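PDB 4GL8: oligopeptide ABC transporter OppAIV, which probably binds oligopeptides in the periplasm and hands them to an ABC transporter for uptake. Local coordinates for residues Y254-K264 with S501-W512. Residues are numbered along the deposited sequence; the frame is centred on the assembly and turned at random.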
loop_
_atom_site.group_PDB
_atom_site.type_symbol
_atom_site.label_atom_id
_atom_site.label_comp_id
_atom_site.label_asym_id
_atom_site.label_seq_id
_atom_site.Cartn_x
_atom_site.Cartn_y
_atom_site.Cartn_z
ATOM N N TYR A 254 2.427 -15.214 -21.154
ATOM C CA TYR A 254 3.195 -14.105 -21.655
ATOM C C TYR A 254 4.138 -14.559 -22.800
ATOM O O TYR A 254 4.278 -13.865 -23.805
ATOM C CB TYR A 254 3.963 -13.459 -20.496
ATOM C CG TYR A 254 4.847 -12.314 -20.927
ATOM C CD1 TYR A 254 4.354 -11.020 -20.967
ATOM C CD2 TYR A 254 6.160 -12.528 -21.324
ATOM C CE1 TYR A 254 5.143 -9.963 -21.363
ATOM C CE2 TYR A 254 6.962 -11.468 -21.741
ATOM C CZ TYR A 254 6.446 -10.190 -21.773
ATOM O OH TYR A 254 7.206 -9.116 -22.187
ATOM N N LEU A 255 4.747 -15.738 -22.649
ATOM C CA LEU A 255 5.604 -16.334 -23.680
ATOM C C LEU A 255 4.834 -16.768 -24.910
ATOM O O LEU A 255 5.420 -16.858 -25.971
ATOM C CB LEU A 255 6.353 -17.564 -23.167
ATOM C CG LEU A 255 7.558 -17.372 -22.259
ATOM C CD1 LEU A 255 8.139 -18.744 -21.912
ATOM C CD2 LEU A 255 8.617 -16.501 -22.916
ATOM N N ASN A 256 3.536 -17.033 -24.761
ATOM C CA ASN A 256 2.663 -17.409 -25.888
ATOM C C ASN A 256 1.804 -16.230 -26.375
ATOM O O ASN A 256 0.752 -16.432 -26.982
ATOM C CB ASN A 256 1.760 -18.592 -25.470
ATOM C CG ASN A 256 1.054 -19.273 -26.657
ATOM O OD1 ASN A 256 1.643 -19.555 -27.701
ATOM N ND2 ASN A 256 -0.221 -19.550 -26.477
ATOM N N ASP A 257 2.248 -15.005 -26.095
ATOM C CA ASP A 257 1.633 -13.791 -26.652
ATOM C C ASP A 257 0.196 -13.562 -26.162
ATOM O O ASP A 257 -0.606 -12.991 -26.895
ATOM C CB ASP A 257 1.675 -13.849 -28.207
ATOM C CG ASP A 257 1.561 -12.452 -28.890
ATOM O OD1 ASP A 257 1.846 -11.401 -28.260
ATOM O OD2 ASP A 257 1.200 -12.423 -30.097
ATOM N N GLU A 258 -0.137 -14.010 -24.948
ATOM C CA GLU A 258 -1.508 -13.827 -24.400
ATOM C C GLU A 258 -1.558 -12.805 -23.243
ATOM O O GLU A 258 -2.626 -12.558 -22.637
ATOM C CB GLU A 258 -2.071 -15.132 -23.853
ATOM C CG GLU A 258 -2.054 -16.378 -24.733
ATOM C CD GLU A 258 -2.328 -17.642 -23.891
ATOM O OE1 GLU A 258 -3.164 -17.553 -22.974
ATOM O OE2 GLU A 258 -1.712 -18.715 -24.110
ATOM N N LEU A 259 -0.397 -12.267 -22.885
ATOM C CA LEU A 259 -0.330 -11.165 -21.943
ATOM C C LEU A 259 0.658 -10.136 -22.482
ATOM O O LEU A 259 1.709 -10.488 -22.977
ATOM C CB LEU A 259 0.093 -11.637 -20.547
ATOM C CG LEU A 259 -0.923 -12.470 -19.738
ATOM C CD1 LEU A 259 -0.273 -12.985 -18.468
ATOM C CD2 LEU A 259 -2.155 -11.678 -19.360
ATOM N N ASP A 260 0.303 -8.867 -22.364
ATOM C CA ASP A 260 1.185 -7.784 -22.717
ATOM C C ASP A 260 2.141 -7.456 -21.587
ATOM O O ASP A 260 3.155 -6.783 -21.811
ATOM C CB ASP A 260 0.353 -6.555 -23.094
ATOM C CG ASP A 260 -0.568 -6.835 -24.266
ATOM O OD1 ASP A 260 -0.084 -6.839 -25.397
ATOM O OD2 ASP A 260 -1.758 -7.118 -24.059
ATOM N N ALA A 261 1.819 -7.897 -20.372
ATOM C CA ALA A 261 2.647 -7.560 -19.218
ATOM C C ALA A 261 2.344 -8.394 -18.005
ATOM O O ALA A 261 1.230 -8.898 -17.846
ATOM C CB ALA A 261 2.477 -6.093 -18.864
ATOM N N ILE A 262 3.339 -8.515 -17.136
ATOM C CA ILE A 262 3.190 -9.128 -15.829
ATOM C C ILE A 262 3.836 -8.192 -14.801
ATOM O O ILE A 262 5.042 -7.946 -14.847
ATOM C CB ILE A 262 3.860 -10.518 -15.771
ATOM C CG1 ILE A 262 3.225 -11.467 -16.774
ATOM C CG2 ILE A 262 3.691 -11.146 -14.401
ATOM C CD1 ILE A 262 3.866 -12.842 -16.819
ATOM N N PHE A 263 3.046 -7.670 -13.870
ATOM C CA PHE A 263 3.566 -6.743 -12.862
ATOM C C PHE A 263 3.838 -7.525 -11.595
ATOM O O PHE A 263 2.941 -8.120 -11.025
ATOM C CB PHE A 263 2.565 -5.604 -12.594
ATOM C CG PHE A 263 2.499 -4.555 -13.688
ATOM C CD1 PHE A 263 3.181 -4.711 -14.908
ATOM C CD2 PHE A 263 1.728 -3.405 -13.503
ATOM C CE1 PHE A 263 3.119 -3.729 -15.886
ATOM C CE2 PHE A 263 1.665 -2.426 -14.480
ATOM C CZ PHE A 263 2.352 -2.587 -15.677
ATOM N N LYS A 264 5.105 -7.570 -11.202
ATOM C CA LYS A 264 5.517 -8.116 -9.901
ATOM C C LYS A 264 5.458 -9.651 -9.832
ATOM O O LYS A 264 6.402 -10.272 -9.339
ATOM C CB LYS A 264 4.711 -7.489 -8.740
ATOM C CG LYS A 264 4.941 -5.997 -8.530
ATOM C CD LYS A 264 3.927 -5.373 -7.558
ATOM C CE LYS A 264 4.118 -5.817 -6.106
ATOM N NZ LYS A 264 5.065 -4.959 -5.322
ATOM N N SER A 501 9.716 -6.566 -9.781
ATOM C CA SER A 501 10.115 -7.032 -11.103
ATOM C C SER A 501 8.921 -6.930 -12.050
ATOM O O SER A 501 7.787 -7.060 -11.619
ATOM C CB SER A 501 10.592 -8.483 -11.005
ATOM O OG SER A 501 11.942 -8.560 -10.575
ATOM N N TYR A 502 9.167 -6.643 -13.326
ATOM C CA TYR A 502 8.073 -6.545 -14.309
ATOM C C TYR A 502 8.481 -7.090 -15.663
ATOM O O TYR A 502 9.672 -7.010 -16.043
ATOM C CB TYR A 502 7.639 -5.089 -14.526
ATOM C CG TYR A 502 7.460 -4.272 -13.280
ATOM C CD1 TYR A 502 6.176 -3.968 -12.793
ATOM C CD2 TYR A 502 8.567 -3.773 -12.592
ATOM C CE1 TYR A 502 6.011 -3.218 -11.653
ATOM C CE2 TYR A 502 8.407 -3.020 -11.447
ATOM C CZ TYR A 502 7.131 -2.743 -10.980
ATOM O OH TYR A 502 6.976 -1.985 -9.844
ATOM N N LEU A 503 7.498 -7.635 -16.386
ATOM C CA LEU A 503 7.649 -7.934 -17.813
ATOM C C LEU A 503 6.645 -7.077 -18.545
ATOM O O LEU A 503 5.488 -7.000 -18.148
ATOM C CB LEU A 503 7.402 -9.420 -18.132
ATOM C CG LEU A 503 8.412 -10.407 -17.529
ATOM C CD1 LEU A 503 7.871 -11.832 -17.572
ATOM C CD2 LEU A 503 9.747 -10.332 -18.249
ATOM N N PHE A 504 7.083 -6.458 -19.634
ATOM C CA PHE A 504 6.251 -5.538 -20.422
ATOM C C PHE A 504 6.741 -5.606 -21.866
ATOM O O PHE A 504 7.929 -5.477 -22.126
ATOM C CB PHE A 504 6.385 -4.133 -19.834
ATOM C CG PHE A 504 5.693 -3.049 -20.616
ATOM C CD1 PHE A 504 4.327 -2.808 -20.455
ATOM C CD2 PHE A 504 6.415 -2.214 -21.438
ATOM C CE1 PHE A 504 3.698 -1.782 -21.152
ATOM C CE2 PHE A 504 5.790 -1.190 -22.147
ATOM C CZ PHE A 504 4.429 -0.969 -22.001
ATOM N N ARG A 505 5.806 -5.829 -22.783
ATOM C CA ARG A 505 6.090 -6.000 -24.200
ATOM C C ARG A 505 6.408 -4.653 -24.857
ATOM O O ARG A 505 5.559 -4.046 -25.532
ATOM C CB ARG A 505 4.897 -6.696 -24.877
ATOM C CG ARG A 505 4.771 -8.185 -24.516
ATOM C CD ARG A 505 5.874 -9.039 -25.147
ATOM N NE ARG A 505 5.949 -8.887 -26.615
ATOM C CZ ARG A 505 5.199 -9.541 -27.509
ATOM N NH1 ARG A 505 4.284 -10.446 -27.145
ATOM N NH2 ARG A 505 5.341 -9.267 -28.790
ATOM N N ASN A 506 7.637 -4.177 -24.611
ATOM C CA ASN A 506 8.085 -2.885 -25.130
ATOM C C ASN A 506 8.335 -2.876 -26.649
ATOM O O ASN A 506 8.533 -1.814 -27.218
ATOM C CB ASN A 506 9.305 -2.340 -24.353
ATOM C CG ASN A 506 10.466 -3.332 -24.279
ATOM O OD1 ASN A 506 10.625 -4.182 -25.146
ATOM N ND2 ASN A 506 11.270 -3.228 -23.227
ATOM N N ASP A 507 8.306 -4.047 -27.295
ATOM C CA ASP A 507 8.230 -4.122 -28.764
ATOM C C ASP A 507 6.839 -3.793 -29.366
ATOM O O ASP A 507 6.728 -3.550 -30.573
ATOM C CB ASP A 507 8.628 -5.524 -29.220
ATOM C CG ASP A 507 7.685 -6.585 -28.680
ATOM O OD1 ASP A 507 7.373 -6.547 -27.462
ATOM O OD2 ASP A 507 7.231 -7.429 -29.477
ATOM N N LYS A 508 5.791 -3.819 -28.540
ATOM C CA LYS A 508 4.417 -3.526 -28.967
ATOM C C LYS A 508 3.913 -2.190 -28.415
ATOM O O LYS A 508 3.179 -1.468 -29.090
ATOM C CB LYS A 508 3.452 -4.596 -28.447
ATOM C CG LYS A 508 3.535 -5.941 -29.132
ATOM C CD LYS A 508 2.551 -6.932 -28.489
ATOM C CE LYS A 508 1.102 -6.751 -28.955
ATOM N NZ LYS A 508 0.141 -7.645 -28.228
ATOM N N TRP A 509 4.266 -1.898 -27.164
ATOM C CA TRP A 509 3.761 -0.735 -26.476
ATOM C C TRP A 509 4.845 0.227 -25.994
ATOM O O TRP A 509 6.002 -0.157 -25.793
ATOM C CB TRP A 509 2.956 -1.190 -25.278
ATOM C CG TRP A 509 1.958 -2.256 -25.605
ATOM C CD1 TRP A 509 2.111 -3.598 -25.434
ATOM C CD2 TRP A 509 0.674 -2.070 -26.166
ATOM N NE1 TRP A 509 0.984 -4.260 -25.836
ATOM C CE2 TRP A 509 0.084 -3.340 -26.291
ATOM C CE3 TRP A 509 -0.052 -0.949 -26.566
ATOM C CZ2 TRP A 509 -1.194 -3.517 -26.790
ATOM C CZ3 TRP A 509 -1.326 -1.129 -27.070
ATOM C CH2 TRP A 509 -1.885 -2.397 -27.175
ATOM N N LYS A 510 4.440 1.484 -25.821
ATOM C CA LYS A 510 5.199 2.467 -25.082
ATOM C C LYS A 510 4.244 3.133 -24.102
ATOM O O LYS A 510 3.044 2.824 -24.093
ATOM C CB LYS A 510 5.795 3.512 -26.024
ATOM C CG LYS A 510 4.781 4.326 -26.828
ATOM C CD LYS A 510 5.498 5.378 -27.666
ATOM C CE LYS A 510 4.555 6.053 -28.646
ATOM N NZ LYS A 510 5.288 6.970 -29.560
ATOM N N GLY A 511 4.784 4.042 -23.298
ATOM C CA GLY A 511 3.984 4.856 -22.400
ATOM C C GLY A 511 3.850 4.353 -20.981
ATOM O O GLY A 511 2.975 4.848 -20.236
ATOM N N TRP A 512 4.674 3.367 -20.619
ATOM C CA TRP A 512 4.767 2.845 -19.268
ATOM C C TRP A 512 6.219 2.686 -18.825
ATOM O O TRP A 512 7.090 2.332 -19.598
ATOM C CB TRP A 512 4.090 1.493 -19.136
ATOM C CG TRP A 512 4.304 0.874 -17.771
ATOM C CD1 TRP A 512 3.584 1.111 -16.641
ATOM C CD2 TRP A 512 5.329 -0.054 -17.403
ATOM N NE1 TRP A 512 4.101 0.403 -15.585
ATOM C CE2 TRP A 512 5.169 -0.329 -16.030
ATOM C CE3 TRP A 512 6.372 -0.679 -18.105
ATOM C CZ2 TRP A 512 6.012 -1.216 -15.335
ATOM C CZ3 TRP A 512 7.202 -1.554 -17.420
ATOM C CH2 TRP A 512 7.016 -1.813 -16.044
HETATM O O HOH W 1 3.671 -11.461 -24.559
#
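F263 meets two aromatic residues on one side of its ring: Y502 turns its edge toward the F263 face in a T-shaped pair (centroids 5.5 Å apart), and W512 slides past nearly parallel, with F263 CZ 3.5 Å from W512 NE1. Phenylalanine suits this place: its face takes the Y502 edge while CZ lies over the indole. On the same side of the sheet, small A261 fits where its CB meets the rim of F504. The other side carries L503, branched to reach two partners: CB lies over the Y254 ring face and CD1 meets I262 CD1. These side chains flank an antiparallel ladder between strands 261-263 and 492-504 of the solute-binding protein fold, with I262 and L503 the hydrogen-bonded pair; strand 31-35 runs parallel to 261-263 beyond it. Past the ladder, the D260 carboxylate serves three donors: OD1 takes W509 NE1 (2.8 Å, from above its plane) and K508 NZ (3.0 Å, a salt bridge), OD2 the backbone K33 N. Outermost, the long R505 chain bends past Y254, whose OH bonds D279, to form salt bridges with two aspartates: NE and NH2 grip D507 side-on, while NH1 meets D257 OD1 (2.8 Å) and a water held by the Y254 and L259 carbonyls.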